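Local coordinates for HTH marR-type domain-containing protein (Streptococcus agalactiae serotype III, PDB 7DVR) that senses heme, whose iron it ligates, and probably acts as a DNA-binding transcription regulator of the MarR family, at residues 29-39 with 69-78; 42-52 with 90-100. All coordinates share one frame; numbering follows the deposited sequence. Where two conformers were deposited one is given.

Contact 1. Residues 29-39 with 69-78; sequences EHLAGPQGHLV and LVKRMEKNGF
Gln35 reaches across to Asn76, and the two amides meet almost coplanar although their side chains cross at about a right angle. Gln35 NE2 donates to Asn76 OD1 at 3.0 Å in a nearly straight bond (167°) that lies close to both amide planes. With CG anti to its carbonyl carbon (chi1 -69°) and an extended chain beyond, Gln35 runs antiparallel to the Met73 side chain, CG to CG at 3.4 Å. Its NE2 also comes within 3.4 Å of Phe78 CE2. A water donates to Gln35 OE1 at 2.8 Å and, weakly, to Asn76 OD1, so the amide is held at both ends. Deeper in, Leu38 and Leu69 point tip to tip, CD1 to CD2 at 3.6 Å, while the bent end of Met73 puts its CE 3.8 Å from both Leu38 CB and Val39 CG2. Pro34 CB rests on the methyls of Leu69. Helices 34-39 and 69-75 cross at -80°, and a Schellman motif at Gly77 closes the second and turns the chain into Phe78. Around this crossing, helix 52-59 packs against Leu38 and Leu69, helix 97-117 covers Leu31 and Phe78, and strand 91-95 touches Val39 and Val70.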
loop_
_atom_site.group_PDB
_atom_site.type_symbol
_atom_site.label_atom_id
_atom_site.label_comp_id
_atom_site.label_asym_id
_atom_site.label_seq_id
_atom_site.Cartn_x
_atom_site.Cartn_y
_atom_site.Cartn_z
ATOM N N GLU A 29 -10.171 20.336 0.758
ATOM C CA GLU A 29 -10.427 19.174 1.607
ATOM C C GLU A 29 -11.733 18.512 1.114
ATOM O O GLU A 29 -12.559 19.171 0.497
ATOM C CB GLU A 29 -10.542 19.615 3.062
ATOM C CG GLU A 29 -10.416 18.478 4.049
ATOM C CD GLU A 29 -10.626 18.855 5.514
ATOM O OE1 GLU A 29 -10.645 20.068 5.851
ATOM O OE2 GLU A 29 -10.763 17.915 6.321
ATOM N N HIS A 30 -11.860 17.229 1.398
ATOM C CA HIS A 30 -13.024 16.361 1.074
ATOM C C HIS A 30 -13.222 16.250 -0.432
ATOM O O HIS A 30 -14.176 15.590 -0.823
ATOM C CB HIS A 30 -14.344 16.845 1.695
ATOM C CG HIS A 30 -14.213 17.320 3.097
ATOM N ND1 HIS A 30 -14.490 18.625 3.443
ATOM C CD2 HIS A 30 -13.858 16.683 4.237
ATOM C CE1 HIS A 30 -14.302 18.785 4.738
ATOM N NE2 HIS A 30 -13.923 17.605 5.251
ATOM N N LEU A 31 -12.400 16.869 -1.257
ATOM C CA LEU A 31 -12.626 16.743 -2.697
ATOM C C LEU A 31 -11.692 15.718 -3.314
ATOM O O LEU A 31 -11.890 15.406 -4.517
ATOM C CB LEU A 31 -12.495 18.088 -3.379
ATOM C CG LEU A 31 -13.697 18.980 -3.157
ATOM C CD1 LEU A 31 -13.269 20.415 -3.199
ATOM C CD2 LEU A 31 -14.805 18.713 -4.180
ATOM N N ALA A 32 -10.784 15.150 -2.542
ATOM C CA ALA A 32 -9.808 14.182 -3.076
ATOM C C ALA A 32 -10.511 12.981 -3.687
ATOM O O ALA A 32 -9.966 12.503 -4.654
ATOM C CB ALA A 32 -8.859 13.719 -2.017
ATOM N N GLY A 33 -11.656 12.518 -3.177
ATOM C CA GLY A 33 -12.259 11.286 -3.724
ATOM C C GLY A 33 -13.488 11.485 -4.617
ATOM O O GLY A 33 -13.440 12.054 -5.705
ATOM N N PRO A 34 -14.586 10.822 -4.236
ATOM C CA PRO A 34 -15.881 10.912 -4.909
ATOM C C PRO A 34 -16.568 12.286 -4.961
ATOM O O PRO A 34 -17.311 12.537 -5.893
ATOM C CB PRO A 34 -16.766 9.929 -4.104
ATOM C CG PRO A 34 -15.953 9.566 -2.868
ATOM C CD PRO A 34 -14.514 9.732 -3.269
ATOM N N GLN A 35 -16.367 13.127 -3.965
ATOM C CA GLN A 35 -16.988 14.470 -3.981
ATOM C C GLN A 35 -16.386 15.254 -5.138
ATOM O O GLN A 35 -17.157 15.776 -5.939
ATOM C CB GLN A 35 -16.845 15.097 -2.615
ATOM C CG GLN A 35 -17.711 14.386 -1.609
ATOM C CD GLN A 35 -17.653 14.978 -0.232
ATOM O OE1 GLN A 35 -17.369 14.290 0.759
ATOM N NE2 GLN A 35 -17.944 16.249 -0.155
ATOM N N GLY A 36 -15.058 15.287 -5.238
ATOM C CA GLY A 36 -14.354 15.949 -6.347
ATOM C C GLY A 36 -14.890 15.523 -7.682
ATOM O O GLY A 36 -15.060 16.361 -8.570
ATOM N N HIS A 37 -15.051 14.234 -7.850
ATOM C CA HIS A 37 -15.386 13.675 -9.172
ATOM C C HIS A 37 -16.715 14.271 -9.611
ATOM O O HIS A 37 -16.831 14.701 -10.755
ATOM C CB HIS A 37 -15.398 12.153 -9.113
ATOM C CG HIS A 37 -15.478 11.553 -10.486
ATOM N ND1 HIS A 37 -14.375 11.445 -11.295
ATOM C CD2 HIS A 37 -16.496 11.079 -11.217
ATOM C CE1 HIS A 37 -14.695 10.923 -12.455
ATOM N NE2 HIS A 37 -15.994 10.685 -12.437
ATOM N N LEU A 38 -17.685 14.245 -8.719
ATOM C CA LEU A 38 -19.060 14.722 -9.025
ATOM C C LEU A 38 -19.048 16.259 -9.194
ATOM O O LEU A 38 -19.761 16.779 -9.990
ATOM C CB LEU A 38 -20.026 14.311 -7.907
ATOM C CG LEU A 38 -20.387 12.821 -7.833
ATOM C CD1 LEU A 38 -21.548 12.535 -6.882
ATOM C CD2 LEU A 38 -20.670 12.226 -9.200
ATOM N N VAL A 39 -18.235 17.011 -8.464
ATOM C CA VAL A 39 -18.254 18.493 -8.526
ATOM C C VAL A 39 -17.689 18.877 -9.866
ATOM O O VAL A 39 -18.235 19.729 -10.536
ATOM C CB VAL A 39 -17.357 19.092 -7.403
ATOM C CG1 VAL A 39 -16.849 20.504 -7.693
ATOM C CG2 VAL A 39 -18.073 18.992 -6.073
ATOM N N LEU A 69 -23.169 9.861 0.109
ATOM C CA LEU A 69 -22.243 10.794 -0.556
ATOM C C LEU A 69 -22.913 12.136 -0.821
ATOM O O LEU A 69 -22.290 13.137 -0.472
ATOM C CB LEU A 69 -21.750 10.207 -1.867
ATOM C CG LEU A 69 -20.858 11.134 -2.672
ATOM C CD1 LEU A 69 -19.566 11.379 -1.902
ATOM C CD2 LEU A 69 -20.580 10.548 -4.051
ATOM N N VAL A 70 -24.093 12.191 -1.454
ATOM C CA VAL A 70 -24.648 13.519 -1.870
ATOM C C VAL A 70 -25.131 14.297 -0.644
ATOM O O VAL A 70 -25.041 15.551 -0.641
ATOM C CB VAL A 70 -25.761 13.379 -2.924
ATOM C CG1 VAL A 70 -25.178 12.727 -4.139
ATOM C CG2 VAL A 70 -26.942 12.626 -2.387
ATOM N N LYS A 71 -25.533 13.598 0.408
ATOM C CA LYS A 71 -26.025 14.268 1.636
ATOM C C LYS A 71 -24.859 15.002 2.325
ATOM O O LYS A 71 -25.080 16.119 2.888
ATOM C CB LYS A 71 -26.661 13.263 2.594
ATOM C CG LYS A 71 -27.280 13.939 3.805
ATOM C CD LYS A 71 -28.286 13.103 4.584
ATOM C CE LYS A 71 -28.688 13.801 5.870
ATOM N NZ LYS A 71 -29.549 12.949 6.728
ATOM N N ARG A 72 -23.682 14.381 2.287
ATOM C CA ARG A 72 -22.418 14.959 2.815
ATOM C C ARG A 72 -21.895 16.067 1.902
ATOM O O ARG A 72 -21.290 17.007 2.390
ATOM C CB ARG A 72 -21.348 13.883 2.927
ATOM C CG ARG A 72 -21.351 13.196 4.280
ATOM C CD ARG A 72 -20.880 11.769 4.105
ATOM N NE ARG A 72 -19.624 11.697 3.371
ATOM C CZ ARG A 72 -19.256 10.710 2.552
ATOM N NH1 ARG A 72 -20.061 9.691 2.305
ATOM N NH2 ARG A 72 -18.067 10.752 1.973
ATOM N N MET A 73 -22.115 15.983 0.597
ATOM C CA MET A 73 -21.736 17.087 -0.313
ATOM C C MET A 73 -22.595 18.306 0.012
ATOM O O MET A 73 -22.055 19.382 0.089
ATOM C CB MET A 73 -21.889 16.672 -1.772
ATOM C CG MET A 73 -20.867 15.632 -2.170
ATOM S SD MET A 73 -21.143 14.965 -3.821
ATOM C CE MET A 73 -20.509 16.370 -4.740
ATOM N N GLU A 74 -23.881 18.098 0.265
ATOM C CA GLU A 74 -24.846 19.146 0.669
ATOM C C GLU A 74 -24.401 19.728 2.015
ATOM O O GLU A 74 -24.308 20.960 2.094
ATOM C CB GLU A 74 -26.279 18.613 0.753
ATOM C CG GLU A 74 -27.328 19.659 1.084
ATOM C CD GLU A 74 -28.765 19.239 0.782
ATOM O OE1 GLU A 74 -29.151 18.148 1.244
ATOM O OE2 GLU A 74 -29.514 19.994 0.037
ATOM N N LYS A 75 -24.150 18.871 3.003
ATOM C CA LYS A 75 -23.610 19.271 4.352
ATOM C C LYS A 75 -22.426 20.202 4.177
ATOM O O LYS A 75 -22.382 21.279 4.798
ATOM C CB LYS A 75 -23.201 18.050 5.177
ATOM C CG LYS A 75 -24.320 17.501 6.058
ATOM C CD LYS A 75 -24.183 16.032 6.477
ATOM C CE LYS A 75 -25.340 15.521 7.318
ATOM N NZ LYS A 75 -25.197 15.882 8.756
ATOM N N ASN A 76 -21.487 19.829 3.333
ATOM C CA ASN A 76 -20.342 20.694 2.979
ATOM C C ASN A 76 -20.689 21.971 2.185
ATOM O O ASN A 76 -19.726 22.791 2.015
ATOM C CB ASN A 76 -19.313 19.876 2.219
ATOM C CG ASN A 76 -18.717 18.754 3.033
ATOM O OD1 ASN A 76 -18.388 17.713 2.483
ATOM N ND2 ASN A 76 -18.614 18.934 4.331
ATOM N N GLY A 77 -21.930 22.144 1.679
ATOM C CA GLY A 77 -22.318 23.349 0.924
ATOM C C GLY A 77 -21.808 23.348 -0.502
ATOM O O GLY A 77 -21.858 24.398 -1.131
ATOM N N PHE A 78 -21.419 22.191 -1.055
ATOM C CA PHE A 78 -20.948 22.144 -2.478
ATOM C C PHE A 78 -22.122 22.104 -3.444
ATOM O O PHE A 78 -21.994 22.590 -4.559
ATOM C CB PHE A 78 -20.071 20.930 -2.765
ATOM C CG PHE A 78 -18.886 20.811 -1.833
ATOM C CD1 PHE A 78 -18.440 21.926 -1.163
ATOM C CD2 PHE A 78 -18.281 19.597 -1.596
ATOM C CE1 PHE A 78 -17.373 21.851 -0.271
ATOM C CE2 PHE A 78 -17.185 19.519 -0.730
ATOM C CZ PHE A 78 -16.751 20.639 -0.075
HETATM O O HOH W 1 -17.124 14.786 3.516
#

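Contact 2. Residues 42-52 with 90-100; sequences LYKHPDKDMSI and VKYLYLTHLGK
Met50 O accepts from Leu93 N at 3.0 Å, and Lys91 O accepts from Ile52 N at 3.1 Å; the second bond is more bent at its hydrogen (139° against 160°). Between them Ser51 and Tyr92 form an antiparallel non-hydrogen-bonded pair, where Ser51 CA adds a C-H contact to Lys91 O. A water stands in for the second bond of the Met50-Leu93 pair: it accepts from Met50 N at 2.8 Å and donates both to Leu93 O at 2.6 Å and to Asp49 OD1 at 3.0 Å. The same Asp49 OD1 lies 3.3 Å from Tyr94 CE1, with carboxylate and ring steeply inclined to each other. Ser51 N is taken by Asp54, and the Ser51 hydroxyl caps the helix that follows. At the other turn, Thr96 OG1 accepts from Gly99 N as the N-cap of helix 97-117 and also bonds Gly77 O. Apolar groups close the rest. Leu95, its CG anti to the backbone N (chi1 -153°), sets CD2 at the ring edge of Tyr43 and 4.0 Å from Leu42 CB. Ile52 runs beside the aliphatic part of Lys91, and its CG1 meets Leu93 CD2. A short strand ahead of the helix-turn-helix, paired with the inner strand of a three-stranded sheet whose hairpin forms the wing, is characteristic of the winged-helix domain of MarR regulators.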
loop_
_atom_site.group_PDB
_atom_site.type_symbol
_atom_site.label_atom_id
_atom_site.label_comp_id
_atom_site.label_asym_id
_atom_site.label_seq_id
_atom_site.Cartn_x
_atom_site.Cartn_y
_atom_site.Cartn_z
ATOM N N LEU A 42 -20.408 18.075 -12.571
ATOM C CA LEU A 42 -21.362 19.203 -12.566
ATOM C C LEU A 42 -20.741 20.421 -13.239
ATOM O O LEU A 42 -21.384 21.037 -14.108
ATOM C CB LEU A 42 -21.842 19.507 -11.142
ATOM C CG LEU A 42 -22.713 18.435 -10.501
ATOM C CD1 LEU A 42 -22.974 18.613 -9.016
ATOM C CD2 LEU A 42 -24.057 18.329 -11.258
ATOM N N TYR A 43 -19.524 20.789 -12.852
ATOM C CA TYR A 43 -18.943 22.086 -13.270
ATOM C C TYR A 43 -18.703 22.058 -14.776
ATOM O O TYR A 43 -18.909 23.088 -15.460
ATOM C CB TYR A 43 -17.623 22.353 -12.573
ATOM C CG TYR A 43 -17.115 23.770 -12.773
ATOM C CD1 TYR A 43 -17.789 24.869 -12.251
ATOM C CD2 TYR A 43 -15.982 24.015 -13.528
ATOM C CE1 TYR A 43 -17.327 26.175 -12.441
ATOM C CE2 TYR A 43 -15.495 25.308 -13.712
ATOM C CZ TYR A 43 -16.170 26.393 -13.179
ATOM O OH TYR A 43 -15.679 27.645 -13.420
ATOM N N LYS A 44 -18.331 20.884 -15.285
ATOM C CA LYS A 44 -17.837 20.798 -16.683
ATOM C C LYS A 44 -18.987 20.512 -17.647
ATOM O O LYS A 44 -18.776 20.596 -18.856
ATOM C CB LYS A 44 -16.669 19.819 -16.791
ATOM C CG LYS A 44 -15.360 20.366 -16.211
ATOM C CD LYS A 44 -14.127 19.639 -16.703
ATOM C CE LYS A 44 -13.738 18.425 -15.878
ATOM N NZ LYS A 44 -12.272 18.319 -15.687
ATOM N N HIS A 45 -20.169 20.200 -17.143
ATOM C CA HIS A 45 -21.361 19.942 -17.996
ATOM C C HIS A 45 -22.583 20.698 -17.479
ATOM O O HIS A 45 -23.631 20.103 -17.310
ATOM C CB HIS A 45 -21.610 18.423 -18.070
ATOM C CG HIS A 45 -20.410 17.621 -18.465
ATOM N ND1 HIS A 45 -19.791 17.792 -19.693
ATOM C CD2 HIS A 45 -19.739 16.623 -17.835
ATOM C CE1 HIS A 45 -18.786 16.945 -19.796
ATOM N NE2 HIS A 45 -18.715 16.238 -18.650
ATOM N N PRO A 46 -22.571 22.041 -17.418
ATOM C CA PRO A 46 -23.694 22.817 -16.871
ATOM C C PRO A 46 -24.980 22.790 -17.728
ATOM O O PRO A 46 -26.049 22.985 -17.151
ATOM C CB PRO A 46 -23.142 24.225 -16.792
ATOM C CG PRO A 46 -22.096 24.276 -17.905
ATOM C CD PRO A 46 -21.503 22.888 -17.976
ATOM N N ASP A 47 -24.828 22.578 -19.041
ATOM C CA ASP A 47 -25.880 22.169 -20.031
ATOM C C ASP A 47 -26.779 21.073 -19.444
ATOM O O ASP A 47 -28.005 21.077 -19.714
ATOM C CB ASP A 47 -25.181 21.599 -21.281
ATOM C CG ASP A 47 -23.815 20.947 -20.954
ATOM O OD1 ASP A 47 -22.901 21.646 -20.514
ATOM O OD2 ASP A 47 -23.667 19.728 -21.116
ATOM N N LYS A 48 -26.190 20.077 -18.799
ATOM C CA LYS A 48 -26.843 18.814 -18.398
ATOM C C LYS A 48 -27.188 18.824 -16.937
ATOM O O LYS A 48 -26.819 19.719 -16.222
ATOM C CB LYS A 48 -25.954 17.608 -18.684
ATOM C CG LYS A 48 -25.704 17.462 -20.170
ATOM C CD LYS A 48 -24.520 16.613 -20.550
ATOM C CE LYS A 48 -24.328 16.631 -22.054
ATOM N NZ LYS A 48 -23.248 15.711 -22.497
ATOM N N ASP A 49 -27.904 17.796 -16.535
ATOM C CA ASP A 49 -28.260 17.678 -15.112
ATOM C C ASP A 49 -27.786 16.328 -14.616
ATOM O O ASP A 49 -27.581 15.422 -15.383
ATOM C CB ASP A 49 -29.751 17.888 -14.919
ATOM C CG ASP A 49 -30.154 19.338 -15.088
ATOM O OD1 ASP A 49 -29.840 20.184 -14.187
ATOM O OD2 ASP A 49 -30.728 19.634 -16.160
ATOM N N MET A 50 -27.755 16.214 -13.315
ATOM C CA MET A 50 -27.291 15.010 -12.619
ATOM C C MET A 50 -28.277 14.707 -11.501
ATOM O O MET A 50 -28.380 15.472 -10.611
ATOM C CB MET A 50 -25.873 15.197 -12.075
ATOM C CG MET A 50 -25.384 14.045 -11.184
ATOM S SD MET A 50 -23.662 14.505 -10.305
ATOM C CE MET A 50 -22.677 14.559 -11.827
ATOM N N SER A 51 -28.930 13.572 -11.607
ATOM C CA SER A 51 -29.810 13.086 -10.521
ATOM C C SER A 51 -28.924 12.226 -9.592
ATOM O O SER A 51 -27.788 11.808 -9.957
ATOM C CB SER A 51 -31.029 12.421 -11.037
ATOM O OG SER A 51 -30.645 11.333 -11.861
ATOM N N ILE A 52 -29.511 11.787 -8.490
ATOM C CA ILE A 52 -28.791 10.824 -7.626
ATOM C C ILE A 52 -28.577 9.535 -8.402
ATOM O O ILE A 52 -27.495 8.985 -8.359
ATOM C CB ILE A 52 -29.519 10.667 -6.296
ATOM C CG1 ILE A 52 -29.515 12.024 -5.579
ATOM C CG2 ILE A 52 -28.833 9.602 -5.478
ATOM C CD1 ILE A 52 -30.446 12.139 -4.420
ATOM N N VAL A 90 -37.460 11.955 -8.407
ATOM C CA VAL A 90 -36.141 12.189 -9.016
ATOM C C VAL A 90 -35.529 13.361 -8.222
ATOM O O VAL A 90 -36.251 14.369 -8.033
ATOM C CB VAL A 90 -36.249 12.482 -10.518
ATOM C CG1 VAL A 90 -34.923 12.810 -11.153
ATOM C CG2 VAL A 90 -36.882 11.315 -11.277
ATOM N N LYS A 91 -34.320 13.187 -7.744
ATOM C CA LYS A 91 -33.608 14.240 -6.986
ATOM C C LYS A 91 -32.540 14.772 -7.898
ATOM O O LYS A 91 -31.624 13.994 -8.203
ATOM C CB LYS A 91 -32.889 13.696 -5.752
ATOM C CG LYS A 91 -33.760 13.144 -4.643
ATOM C CD LYS A 91 -35.016 13.931 -4.330
ATOM C CE LYS A 91 -36.049 13.037 -3.681
ATOM N NZ LYS A 91 -37.354 13.723 -3.512
ATOM N N TYR A 92 -32.532 16.085 -8.166
ATOM C CA TYR A 92 -31.440 16.626 -8.974
ATOM C C TYR A 92 -30.467 17.433 -8.060
ATOM O O TYR A 92 -30.874 17.924 -6.996
ATOM C CB TYR A 92 -31.992 17.565 -10.025
ATOM C CG TYR A 92 -32.552 16.903 -11.280
ATOM C CD1 TYR A 92 -31.751 16.134 -12.141
ATOM C CD2 TYR A 92 -33.879 17.053 -11.552
ATOM C CE1 TYR A 92 -32.282 15.481 -13.247
ATOM C CE2 TYR A 92 -34.439 16.359 -12.631
ATOM C CZ TYR A 92 -33.632 15.644 -13.504
ATOM O OH TYR A 92 -34.288 15.143 -14.611
ATOM N N LEU A 93 -29.195 17.436 -8.451
ATOM C CA LEU A 93 -28.040 18.049 -7.797
ATOM C C LEU A 93 -27.578 19.293 -8.563
ATOM O O LEU A 93 -27.297 19.175 -9.798
ATOM C CB LEU A 93 -26.874 17.045 -7.680
ATOM C CG LEU A 93 -27.271 15.617 -7.284
ATOM C CD1 LEU A 93 -26.126 14.736 -6.952
ATOM C CD2 LEU A 93 -28.102 15.677 -6.048
ATOM N N TYR A 94 -27.268 20.385 -7.836
ATOM C CA TYR A 94 -26.796 21.632 -8.476
ATOM C C TYR A 94 -25.681 22.198 -7.640
ATOM O O TYR A 94 -25.766 22.171 -6.417
ATOM C CB TYR A 94 -27.845 22.717 -8.572
ATOM C CG TYR A 94 -29.112 22.231 -9.249
ATOM C CD1 TYR A 94 -29.238 22.165 -10.641
ATOM C CD2 TYR A 94 -30.122 21.688 -8.484
ATOM C CE1 TYR A 94 -30.377 21.639 -11.245
ATOM C CE2 TYR A 94 -31.314 21.224 -9.108
ATOM C CZ TYR A 94 -31.432 21.193 -10.478
ATOM O OH TYR A 94 -32.596 20.757 -11.064
ATOM N N LEU A 95 -24.651 22.546 -8.340
ATOM C CA LEU A 95 -23.435 23.094 -7.748
ATOM C C LEU A 95 -23.818 24.493 -7.242
ATOM O O LEU A 95 -24.482 25.317 -7.913
ATOM C CB LEU A 95 -22.433 23.037 -8.909
ATOM C CG LEU A 95 -20.941 22.923 -8.682
ATOM C CD1 LEU A 95 -20.531 21.662 -7.914
ATOM C CD2 LEU A 95 -20.279 22.976 -10.077
ATOM N N THR A 96 -23.394 24.783 -6.029
ATOM C CA THR A 96 -23.542 26.141 -5.423
ATOM C C THR A 96 -22.359 27.068 -5.770
ATOM O O THR A 96 -21.423 26.645 -6.440
ATOM C CB THR A 96 -23.611 25.990 -3.908
ATOM O OG1 THR A 96 -22.359 25.445 -3.437
ATOM C CG2 THR A 96 -24.815 25.181 -3.534
ATOM N N HIS A 97 -22.487 28.370 -5.442
ATOM C CA HIS A 97 -21.397 29.349 -5.638
ATOM C C HIS A 97 -20.133 28.764 -5.035
ATOM O O HIS A 97 -19.103 28.768 -5.699
ATOM C CB HIS A 97 -21.741 30.662 -4.921
ATOM C CG HIS A 97 -20.645 31.649 -4.938
ATOM N ND1 HIS A 97 -20.208 32.214 -6.106
ATOM C CD2 HIS A 97 -19.912 32.169 -3.932
ATOM C CE1 HIS A 97 -19.301 33.153 -5.835
ATOM N NE2 HIS A 97 -19.057 33.131 -4.457
ATOM N N LEU A 98 -20.295 28.174 -3.869
ATOM C CA LEU A 98 -19.154 27.601 -3.099
ATOM C C LEU A 98 -18.652 26.342 -3.798
ATOM O O LEU A 98 -17.438 26.148 -3.880
ATOM C CB LEU A 98 -19.584 27.181 -1.688
ATOM C CG LEU A 98 -18.429 26.557 -0.896
ATOM C CD1 LEU A 98 -17.276 27.550 -0.755
ATOM C CD2 LEU A 98 -18.884 26.062 0.462
ATOM N N GLY A 99 -19.559 25.587 -4.397
ATOM C CA GLY A 99 -19.154 24.310 -4.973
ATOM C C GLY A 99 -18.382 24.725 -6.203
ATOM O O GLY A 99 -17.511 24.034 -6.604
ATOM N N LYS A 100 -18.733 25.837 -6.822
ATOM C CA LYS A 100 -18.082 26.273 -8.074
ATOM C C LYS A 100 -16.636 26.830 -7.802
ATOM O O LYS A 100 -15.637 26.568 -8.572
ATOM C CB LYS A 100 -18.961 27.365 -8.652
ATOM C CG LYS A 100 -20.238 26.926 -9.320
ATOM C CD LYS A 100 -21.101 28.062 -9.748
ATOM C CE LYS A 100 -22.381 27.543 -10.361
ATOM N NZ LYS A 100 -23.187 28.533 -11.099
HETATM O O HOH W 2 -28.159 18.725 -12.225
#

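Both contacts use helix 34-44, contact 1 its beginning and contact 2 its end, and their segments alternate along the chain. Contact 1 is a helix crossing nearer the centre of the chain, more than half of its touching residues buried, with a single direct hydrogen bond, from buried Gln35 to the partly exposed Asn76. Contact 2 lies farther out, its centre about 16 Å from that of the chain, and relies on backbone pairing and a bridging water, with most of its touching residues only partly buried. They meet directly: Phe78 O with Thr96 N, and Val70 against Leu93. Helix packing and sheet edge are thus joined within one winged-helix domain. Neither includes the axial histidine, but 29-39 carries Ala32 of the heme pocket, which puts contact 1 nearer the heme.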